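Local coordinates for variable region-containing chitin-binding protein 3 (Branchiostoma floridae, PDB 1XT5) that probably binds chitin, and may hydrolyse it, as an immune-type receptor of amphioxus represented by its first, immunoglobulin V-set domain, at residues F80-A84 with R95-H100; L42-P47 with Q102-W108; P25-Q29 with L89-T93. All coordinates share one frame; numbering follows the deposited sequence. Where two conformers were deposited one is given.

Contact 1: residues F80-A84 with R95-H100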
loop_
_atom_site.group_PDB
_atom_site.type_symbol
_atom_site.label_atom_id
_atom_site.label_comp_id
_atom_site.label_asym_id
_atom_site.label_seq_id
_atom_site.Cartn_x
_atom_site.Cartn_y
_atom_site.Cartn_z
ATOM N N PHE A 80 -2.547 1.248 -13.390
ATOM C CA PHE A 80 -2.780 2.190 -12.311
ATOM C C PHE A 80 -1.949 3.442 -12.422
ATOM O O PHE A 80 -2.086 4.326 -11.601
ATOM C CB PHE A 80 -2.514 1.530 -10.930
ATOM C CG PHE A 80 -3.311 0.225 -10.789
ATOM C CD1 PHE A 80 -2.698 -0.963 -11.135
ATOM C CD2 PHE A 80 -4.588 0.280 -10.360
ATOM C CE1 PHE A 80 -3.385 -2.157 -11.109
ATOM C CE2 PHE A 80 -5.334 -0.928 -10.303
ATOM C CZ PHE A 80 -4.688 -2.088 -10.675
ATOM N N LEU A 81 -1.053 3.465 -13.401
ATOM C CA LEU A 81 -0.142 4.597 -13.531
ATOM C C LEU A 81 -0.956 5.829 -13.718
ATOM O O LEU A 81 -1.824 5.912 -14.574
ATOM C CB LEU A 81 0.848 4.375 -14.682
ATOM C CG LEU A 81 2.094 5.239 -14.679
ATOM C CD1 LEU A 81 3.170 4.599 -15.585
ATOM C CD2 LEU A 81 1.900 6.678 -15.100
ATOM N N GLY A 82 -0.640 6.853 -12.945
ATOM C CA GLY A 82 -1.334 8.058 -12.942
ATOM C C GLY A 82 -2.649 8.136 -12.216
ATOM O O GLY A 82 -3.255 9.217 -12.149
ATOM N N ARG A 83 -3.130 7.056 -11.672
ATOM C CA ARG A 83 -4.360 6.975 -10.917
ATOM C C ARG A 83 -4.175 6.598 -9.466
ATOM O O ARG A 83 -5.062 6.881 -8.647
ATOM C CB ARG A 83 -5.336 5.947 -11.526
ATOM C CG ARG A 83 -5.649 6.237 -12.959
ATOM C CD ARG A 83 -6.751 5.392 -13.535
ATOM N NE ARG A 83 -6.566 3.966 -13.545
ATOM C CZ ARG A 83 -7.181 3.008 -12.811
ATOM N NH1 ARG A 83 -8.051 3.330 -11.884
ATOM N NH2 ARG A 83 -6.893 1.753 -13.022
ATOM N N ALA A 84 -3.059 6.014 -9.095
ATOM C CA ALA A 84 -2.817 5.534 -7.760
ATOM C C ALA A 84 -1.787 6.443 -7.069
ATOM O O ALA A 84 -0.737 6.748 -7.646
ATOM C CB ALA A 84 -2.284 4.103 -7.819
ATOM N N ARG A 95 -4.914 6.017 -2.533
ATOM C CA ARG A 95 -5.981 6.725 -3.255
ATOM C C ARG A 95 -5.938 6.262 -4.707
ATOM O O ARG A 95 -4.883 6.305 -5.351
ATOM C CB ARG A 95 -5.755 8.234 -3.176
ATOM C CG ARG A 95 -6.839 9.057 -3.855
ATOM C CD ARG A 95 -6.626 10.534 -3.623
ATOM N NE ARG A 95 -7.523 11.507 -4.188
ATOM C CZ ARG A 95 -7.312 12.074 -5.370
ATOM N NH1 ARG A 95 -6.296 11.783 -6.187
ATOM N NH2 ARG A 95 -8.224 12.966 -5.766
ATOM N N LEU A 96 -7.084 5.835 -5.226
ATOM C CA LEU A 96 -7.230 5.405 -6.619
ATOM C C LEU A 96 -8.281 6.244 -7.271
ATOM O O LEU A 96 -9.443 6.321 -6.786
ATOM C CB LEU A 96 -7.514 3.919 -6.632
ATOM C CG LEU A 96 -7.497 3.309 -8.011
ATOM C CD1 LEU A 96 -6.109 3.358 -8.644
ATOM C CD2 LEU A 96 -8.027 1.878 -7.921
ATOM N N THR A 97 -7.935 6.928 -8.365
ATOM C CA THR A 97 -8.909 7.787 -9.086
ATOM C C THR A 97 -9.400 7.055 -10.338
ATOM O O THR A 97 -8.815 6.064 -10.788
ATOM C CB THR A 97 -8.288 9.114 -9.507
ATOM O OG1 THR A 97 -7.211 8.843 -10.390
ATOM C CG2 THR A 97 -7.738 9.834 -8.331
ATOM N N HIS A 98 -10.482 7.614 -10.903
ATOM C CA HIS A 98 -11.028 7.123 -12.185
ATOM C C HIS A 98 -11.192 5.593 -12.155
ATOM O O HIS A 98 -10.710 4.887 -13.043
ATOM C CB HIS A 98 -10.173 7.521 -13.366
ATOM C CG HIS A 98 -10.051 8.961 -13.490
ATOM N ND1 HIS A 98 -11.014 9.743 -14.064
ATOM C CD2 HIS A 98 -9.012 9.761 -13.134
ATOM C CE1 HIS A 98 -10.583 10.991 -14.006
ATOM N NE2 HIS A 98 -9.375 11.066 -13.478
ATOM N N VAL A 99 -11.848 5.089 -11.098
ATOM C CA VAL A 99 -11.912 3.658 -10.901
ATOM C C VAL A 99 -12.577 2.953 -12.066
ATOM O O VAL A 99 -13.660 3.309 -12.523
ATOM C CB VAL A 99 -12.607 3.347 -9.550
ATOM C CG1 VAL A 99 -12.942 1.904 -9.439
ATOM C CG2 VAL A 99 -11.739 3.804 -8.392
ATOM N N HIS A 100 -11.900 1.926 -12.573
ATOM C CA HIS A 100 -12.416 1.153 -13.714
ATOM C C HIS A 100 -13.215 -0.047 -13.240
ATOM O O HIS A 100 -13.022 -0.527 -12.143
ATOM C CB HIS A 100 -11.253 0.630 -14.554
ATOM C CG HIS A 100 -10.497 1.669 -15.312
ATOM N ND1 HIS A 100 -10.101 2.880 -14.774
ATOM C CD2 HIS A 100 -10.074 1.677 -16.596
ATOM C CE1 HIS A 100 -9.460 3.557 -15.741
ATOM N NE2 HIS A 100 -9.413 2.840 -16.879
HETATM O O HOH W 1 -5.387 10.687 -11.089
HETATM O O HOH W 2 -4.589 9.084 -6.717
#
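Arg83 lays its guanidinium against the turn formed by Thr97 to His100. NH1 of Arg83 donates to Thr97 O (3.0 Å, N-H...O angle 163°), with the oxygen at the guanidinium's edge and in its plane. Over one face lies ND1 of the His100 imidazole, 3.5 Å from Arg83 CZ; the two planes are 36° apart, so the ring leans and does not stack flat. A bend at chi3 (-60°) turns the edge to Thr97 O and one face to His100. NH1 also forms a salt bridge with Asp103 OD2, the arginine–aspartate pair familiar at the base of V-set domains, here linking the entry to strand 84-86 with the short 3-10 turn before strand 105-112. Backbone bonding adds a second tie, Thr97 N to Arg83 O at 2.9 Å, and beside it Ala84 and Leu96 form an antiparallel, non-hydrogen-bonded pair. In one of its two conformers, Leu96 CD1 lies against Ala84 CB and at the edge of the Phe80 ring, 3.8 Å from Phe80 CD2. One water bridges Gly82 O and Thr97 OG1. Further out, the His100 ring is steadied by ND1 donating to His98 O (2.7 Å), while Asp79 O takes a bond from Arg83 NH2.

Contact 2: residues L42-P47 with Q102-W108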
loop_
_atom_site.group_PDB
_atom_site.type_symbol
_atom_site.label_atom_id
_atom_site.label_comp_id
_atom_site.label_asym_id
_atom_site.label_seq_id
_atom_site.Cartn_x
_atom_site.Cartn_y
_atom_site.Cartn_z
ATOM N N LEU A 42 -0.337 -4.071 -3.845
ATOM C CA LEU A 42 -0.270 -5.189 -4.745
ATOM C C LEU A 42 -1.694 -5.707 -4.959
ATOM O O LEU A 42 -2.352 -6.018 -3.957
ATOM C CB LEU A 42 0.610 -6.281 -4.153
ATOM C CG LEU A 42 2.042 -5.867 -3.808
ATOM C CD1 LEU A 42 2.722 -6.882 -2.905
ATOM C CD2 LEU A 42 2.862 -5.579 -5.034
ATOM N N LYS A 43 -2.151 -5.839 -6.192
ATOM C CA LYS A 43 -3.531 -6.292 -6.437
ATOM C C LYS A 43 -3.521 -7.733 -6.854
ATOM O O LYS A 43 -2.872 -8.106 -7.834
ATOM C CB LYS A 43 -4.186 -5.453 -7.543
ATOM C CG LYS A 43 -5.666 -5.805 -7.720
ATOM C CD LYS A 43 -6.217 -5.052 -8.931
ATOM C CE LYS A 43 -7.691 -5.246 -9.045
ATOM N NZ LYS A 43 -8.075 -6.573 -9.468
ATOM N N GLY A 44 -4.216 -8.589 -6.111
ATOM C CA GLY A 44 -4.327 -9.992 -6.465
ATOM C C GLY A 44 -4.751 -10.816 -5.257
ATOM O O GLY A 44 -5.041 -10.321 -4.183
ATOM N N ALA A 45 -4.745 -12.127 -5.486
ATOM C CA ALA A 45 -5.156 -13.056 -4.434
ATOM C C ALA A 45 -4.267 -12.999 -3.185
ATOM O O ALA A 45 -4.767 -13.187 -2.075
ATOM C CB ALA A 45 -5.191 -14.476 -4.995
ATOM N N SER A 46 -2.961 -12.798 -3.427
ATOM C CA SER A 46 -2.017 -12.789 -2.322
ATOM C C SER A 46 -0.880 -11.823 -2.674
ATOM O O SER A 46 -0.773 -11.467 -3.849
ATOM C CB SER A 46 -1.461 -14.180 -2.017
ATOM O OG SER A 46 -0.679 -14.633 -3.120
ATOM N N PRO A 47 -0.064 -11.445 -1.729
ATOM C CA PRO A 47 1.022 -10.499 -2.048
ATOM C C PRO A 47 1.896 -10.992 -3.168
ATOM O O PRO A 47 2.352 -10.181 -3.990
ATOM C CB PRO A 47 1.813 -10.365 -0.746
ATOM C CG PRO A 47 0.739 -10.508 0.304
ATOM C CD PRO A 47 -0.114 -11.635 -0.253
ATOM N N GLN A 102 -12.847 -3.119 -13.824
ATOM C CA GLN A 102 -11.989 -4.234 -13.417
ATOM C C GLN A 102 -11.020 -3.851 -12.322
ATOM O O GLN A 102 -10.208 -4.736 -11.980
ATOM C CB GLN A 102 -11.213 -4.714 -14.627
ATOM C CG GLN A 102 -12.166 -5.272 -15.672
ATOM C CD GLN A 102 -13.373 -6.047 -15.199
ATOM O OE1 GLN A 102 -14.568 -5.700 -15.276
ATOM N NE2 GLN A 102 -13.070 -7.212 -14.655
ATOM N N ASP A 103 -11.116 -2.680 -11.770
ATOM C CA ASP A 103 -10.352 -2.377 -10.583
ATOM C C ASP A 103 -10.904 -3.082 -9.352
ATOM O O ASP A 103 -10.224 -3.130 -8.325
ATOM C CB ASP A 103 -10.284 -0.875 -10.301
ATOM C CG ASP A 103 -9.398 -0.057 -11.197
ATOM O OD1 ASP A 103 -8.551 -0.614 -11.908
ATOM O OD2 ASP A 103 -9.605 1.169 -11.205
ATOM N N GLY A 104 -12.132 -3.652 -9.378
ATOM C CA GLY A 104 -12.558 -4.442 -8.241
ATOM C C GLY A 104 -11.630 -5.590 -7.998
ATOM O O GLY A 104 -11.041 -6.181 -8.914
ATOM N N GLY A 105 -11.476 -5.958 -6.726
ATOM C CA GLY A 105 -10.577 -7.020 -6.379
ATOM C C GLY A 105 -9.994 -6.830 -5.007
ATOM O O GLY A 105 -10.624 -6.216 -4.129
ATOM N N ARG A 106 -8.790 -7.354 -4.837
ATOM C CA ARG A 106 -8.149 -7.421 -3.542
ATOM C C ARG A 106 -6.811 -6.693 -3.574
ATOM O O ARG A 106 -5.942 -7.038 -4.390
ATOM C CB ARG A 106 -7.961 -8.862 -3.113
ATOM C CG ARG A 106 -7.441 -9.017 -1.680
ATOM C CD ARG A 106 -7.535 -10.433 -1.176
ATOM N NE ARG A 106 -8.905 -10.939 -1.168
ATOM C CZ ARG A 106 -9.781 -10.811 -0.214
ATOM N NH1 ARG A 106 -9.502 -10.111 0.876
ATOM N NH2 ARG A 106 -10.978 -11.352 -0.315
ATOM N N TYR A 107 -6.634 -5.708 -2.720
ATOM C CA TYR A 107 -5.478 -4.855 -2.684
ATOM C C TYR A 107 -4.731 -5.079 -1.381
ATOM O O TYR A 107 -5.259 -4.857 -0.295
ATOM C CB TYR A 107 -5.906 -3.382 -2.808
ATOM C CG TYR A 107 -6.432 -3.026 -4.160
ATOM C CD1 TYR A 107 -7.705 -3.342 -4.566
ATOM C CD2 TYR A 107 -5.627 -2.368 -5.097
ATOM C CE1 TYR A 107 -8.177 -3.043 -5.822
ATOM C CE2 TYR A 107 -6.061 -2.033 -6.355
ATOM C CZ TYR A 107 -7.379 -2.370 -6.716
ATOM O OH TYR A 107 -7.808 -2.042 -7.963
ATOM N N TRP A 108 -3.483 -5.504 -1.488
ATOM C CA TRP A 108 -2.635 -5.766 -0.340
ATOM C C TRP A 108 -1.780 -4.546 -0.053
ATOM O O TRP A 108 -1.046 -4.082 -0.919
ATOM C CB TRP A 108 -1.713 -6.963 -0.642
ATOM C CG TRP A 108 -2.495 -8.224 -0.766
ATOM C CD1 TRP A 108 -3.102 -8.707 -1.907
ATOM C CD2 TRP A 108 -2.796 -9.142 0.280
ATOM N NE1 TRP A 108 -3.764 -9.866 -1.625
ATOM C CE2 TRP A 108 -3.601 -10.164 -0.309
ATOM C CE3 TRP A 108 -2.515 -9.222 1.606
ATOM C CZ2 TRP A 108 -4.075 -11.226 0.441
ATOM C CZ3 TRP A 108 -2.980 -10.271 2.351
ATOM C CH2 TRP A 108 -3.764 -11.279 1.764
HETATM O O HOH W 3 -9.928 -7.415 -11.891
#
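Trp108 carries Pro47 on one face of its indole, with Pro47 CD 3.7 Å from the centroid of the six-membered ring, almost straight above; Ser46 C lies over the same face nearer the rim. At the indole edge NE1 of Trp108 donates to Gly44 O (2.9 Å), which lies in the ring plane although the donor stands above that carbonyl's plane; Leu42 O also lies in plane at the edge. The ring of Tyr107 has Lys43 CG over one face, 4.0 Å from its centroid. In its ring plane Tyr107 OH donates to a lone pair of Asp103 O (2.7 Å), the tyrosine corner of Greek-key immunoglobulin domains. Lys43 runs extended across the phenol, CG anti to the backbone N (chi1 -174°), until a bend at chi4 brings NZ to Gly104 O (3.0 Å); a water joins NZ to Gln102 O. Between the Trp108 face and the Lys43–Tyr107 face, the backbones pair antiparallel, with Leu42 and Trp108 exchanging two hydrogen bonds and Gly44 N donating to Arg106 O (2.9 Å). Strands 38-44 and 105-112 are central in their sheet, flanked by strand 50-58 beyond Lys43 and strand 122-132 beyond Tyr107, while Phe80 and Val53 pack on the tyrosine.

Contact 3: residues P25-Q29 with L89-T93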
loop_
_atom_site.group_PDB
_atom_site.type_symbol
_atom_site.label_atom_id
_atom_site.label_comp_id
_atom_site.label_asym_id
_atom_site.label_seq_id
_atom_site.Cartn_x
_atom_site.Cartn_y
_atom_site.Cartn_z
ATOM N N PRO A 25 -7.632 2.435 3.302
ATOM C CA PRO A 25 -6.776 2.779 4.430
ATOM C C PRO A 25 -5.739 1.727 4.769
ATOM O O PRO A 25 -5.965 0.527 4.694
ATOM C CB PRO A 25 -7.791 2.991 5.574
ATOM C CG PRO A 25 -9.049 3.374 4.883
ATOM C CD PRO A 25 -9.064 2.479 3.681
ATOM N N CYS A 26 -4.593 2.204 5.244
ATOM C CA CYS A 26 -3.562 1.327 5.733
ATOM C C CYS A 26 -2.685 2.086 6.735
ATOM O O CYS A 26 -2.391 3.257 6.502
ATOM C CB CYS A 26 -2.701 0.832 4.583
ATOM S SG CYS A 26 -1.430 -0.361 5.138
ATOM N N SER A 27 -2.304 1.408 7.805
ATOM C CA SER A 27 -1.390 1.955 8.774
ATOM C C SER A 27 -0.330 0.880 9.110
ATOM O O SER A 27 -0.518 -0.297 8.830
ATOM C CB SER A 27 -2.061 2.392 10.067
ATOM O OG SER A 27 -2.553 1.265 10.801
ATOM N N TYR A 28 0.770 1.284 9.744
ATOM C CA TYR A 28 1.715 0.287 10.226
ATOM C C TYR A 28 2.459 0.847 11.428
ATOM O O TYR A 28 2.589 2.075 11.608
ATOM C CB TYR A 28 2.708 -0.184 9.119
ATOM C CG TYR A 28 3.763 0.847 8.799
ATOM C CD1 TYR A 28 4.981 0.860 9.468
ATOM C CD2 TYR A 28 3.564 1.837 7.841
ATOM C CE1 TYR A 28 5.940 1.775 9.220
ATOM C CE2 TYR A 28 4.551 2.797 7.591
ATOM C CZ TYR A 28 5.734 2.756 8.278
ATOM O OH TYR A 28 6.686 3.720 8.055
ATOM N N GLN A 29 3.052 -0.102 12.167
ATOM C CA GLN A 29 4.000 0.160 13.211
ATOM C C GLN A 29 5.194 -0.759 13.007
ATOM O O GLN A 29 5.020 -1.913 12.721
ATOM C CB GLN A 29 3.437 -0.041 14.592
ATOM C CG GLN A 29 2.450 1.088 14.907
ATOM C CD GLN A 29 3.127 2.428 15.134
ATOM O OE1 GLN A 29 2.750 3.433 14.519
ATOM N NE2 GLN A 29 4.157 2.547 15.998
ATOM N N LEU A 89 3.671 8.172 3.251
ATOM C CA LEU A 89 4.203 6.828 3.314
ATOM C C LEU A 89 4.233 6.257 4.698
ATOM O O LEU A 89 4.253 5.021 4.865
ATOM C CB LEU A 89 5.604 6.800 2.678
ATOM C CG LEU A 89 5.660 6.974 1.176
ATOM C CD1 LEU A 89 7.072 7.241 0.718
ATOM C CD2 LEU A 89 5.087 5.782 0.440
ATOM N N ALA A 90 4.234 7.086 5.729
ATOM C CA ALA A 90 4.184 6.628 7.112
ATOM C C ALA A 90 2.784 6.179 7.504
ATOM O O ALA A 90 2.660 5.526 8.576
ATOM C CB ALA A 90 4.634 7.725 8.081
ATOM N N ALA A 91 1.768 6.450 6.729
ATOM C CA ALA A 91 0.358 6.098 7.002
ATOM C C ALA A 91 -0.249 5.817 5.628
ATOM O O ALA A 91 -0.990 6.627 5.066
ATOM C CB ALA A 91 -0.348 7.234 7.723
ATOM N N PRO A 92 0.172 4.708 4.987
ATOM C CA PRO A 92 0.138 4.575 3.536
ATOM C C PRO A 92 -1.184 4.174 2.908
ATOM O O PRO A 92 -1.232 3.384 1.940
ATOM C CB PRO A 92 1.240 3.531 3.282
ATOM C CG PRO A 92 1.156 2.640 4.505
ATOM C CD PRO A 92 0.948 3.620 5.624
ATOM N N THR A 93 -2.269 4.823 3.301
ATOM C CA THR A 93 -3.525 4.745 2.594
ATOM C C THR A 93 -3.337 5.037 1.124
ATOM O O THR A 93 -2.675 6.016 0.745
ATOM C CB THR A 93 -4.485 5.768 3.212
ATOM O OG1 THR A 93 -4.691 5.359 4.546
ATOM C CG2 THR A 93 -5.771 5.949 2.433
HETATM O O HOH W 4 0.660 4.274 10.049
HETATM O O HOH W 5 7.118 4.663 5.479
HETATM O O HOH W 6 3.942 4.406 10.753
#
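Tyr28, Cys26 and Pro92 bury the greatest areas where residues 25-29 pass the loop 89-93. Tyr28 comes at Pro92 with its ring edge: CD2 lies 3.9 Å from Pro92 CD, and the two side chains cross at about a right angle. The same edge meets backbone oxygen, for Tyr28 CE2 is 3.5 Å from Leu89 O, which lies in the ring plane. Its CG sits between the backbone N and the carbonyl carbon (chi1 74°), and this swings the phenol beside the loop. Cys26 faces the other part of the proline, SG to Pro92 CG being 4.0 Å, while Cys26 O rests over the Ala91–Pro92 peptide.

Cys26 is bonded to Cys109 by the disulfide that pins the two sheets of the immunoglobulin sandwich together, and Trp41, the tryptophan customary beside that disulfide, packs against Cys26 and donates from NE1 to Pro92 O. The loop connecting strands 84-86 and 94-96 packs on strand 22-31 beside this disulfide.

An inverse gamma turn is built round Pro92, closed by Thr93 N to Ala91 O (2.8 Å). Next to the turn, Thr93 OG1 accepts from Cys26 N (3.2 Å, N-H...O angle 156°), the one direct hydrogen bond between the segments; Thr93 CG2 meanwhile lies against Pro25 CA. Around the tyrosine, water replaces direct pairing. One molecule joins Tyr28 N to Ala90 O, and a second links the Tyr28 hydroxyl with Leu89 O, weakly on the Leu89 side. A third sits over the centre of the phenol face, 3.4 Å above its plane, within hydrogen-bonding reach of Tyr28 O and Ala90 O. Met5 and Val7 of strand 4-8 also pack on the Tyr28 side chain.

In the fold
All three contacts belong to one V-set sandwich. Contacts 1 and 2 have centres about 13 Å apart and touch: Arg83 NH1 meets Asp103 OD2 at 2.7 Å, and Phe80 CE2 packs 3.6 Å from Tyr107 OH, so a salt bridge and packing hold the connection into strand 84-86 to the turn and start of strand 105-112. Contact 1 is nested in the loop that contact 2 closes. Contact 3 shares a sheet with contact 1, through neighbouring strands 94-96 and 22-31, with centres about 18 Å apart. Contacts 2 and 3 sit on opposite sides of the chain's centre, centres about 17 Å apart, nearest atoms about 7 Å; the Cys26–Cys109 disulfide reaches the residue after Trp108.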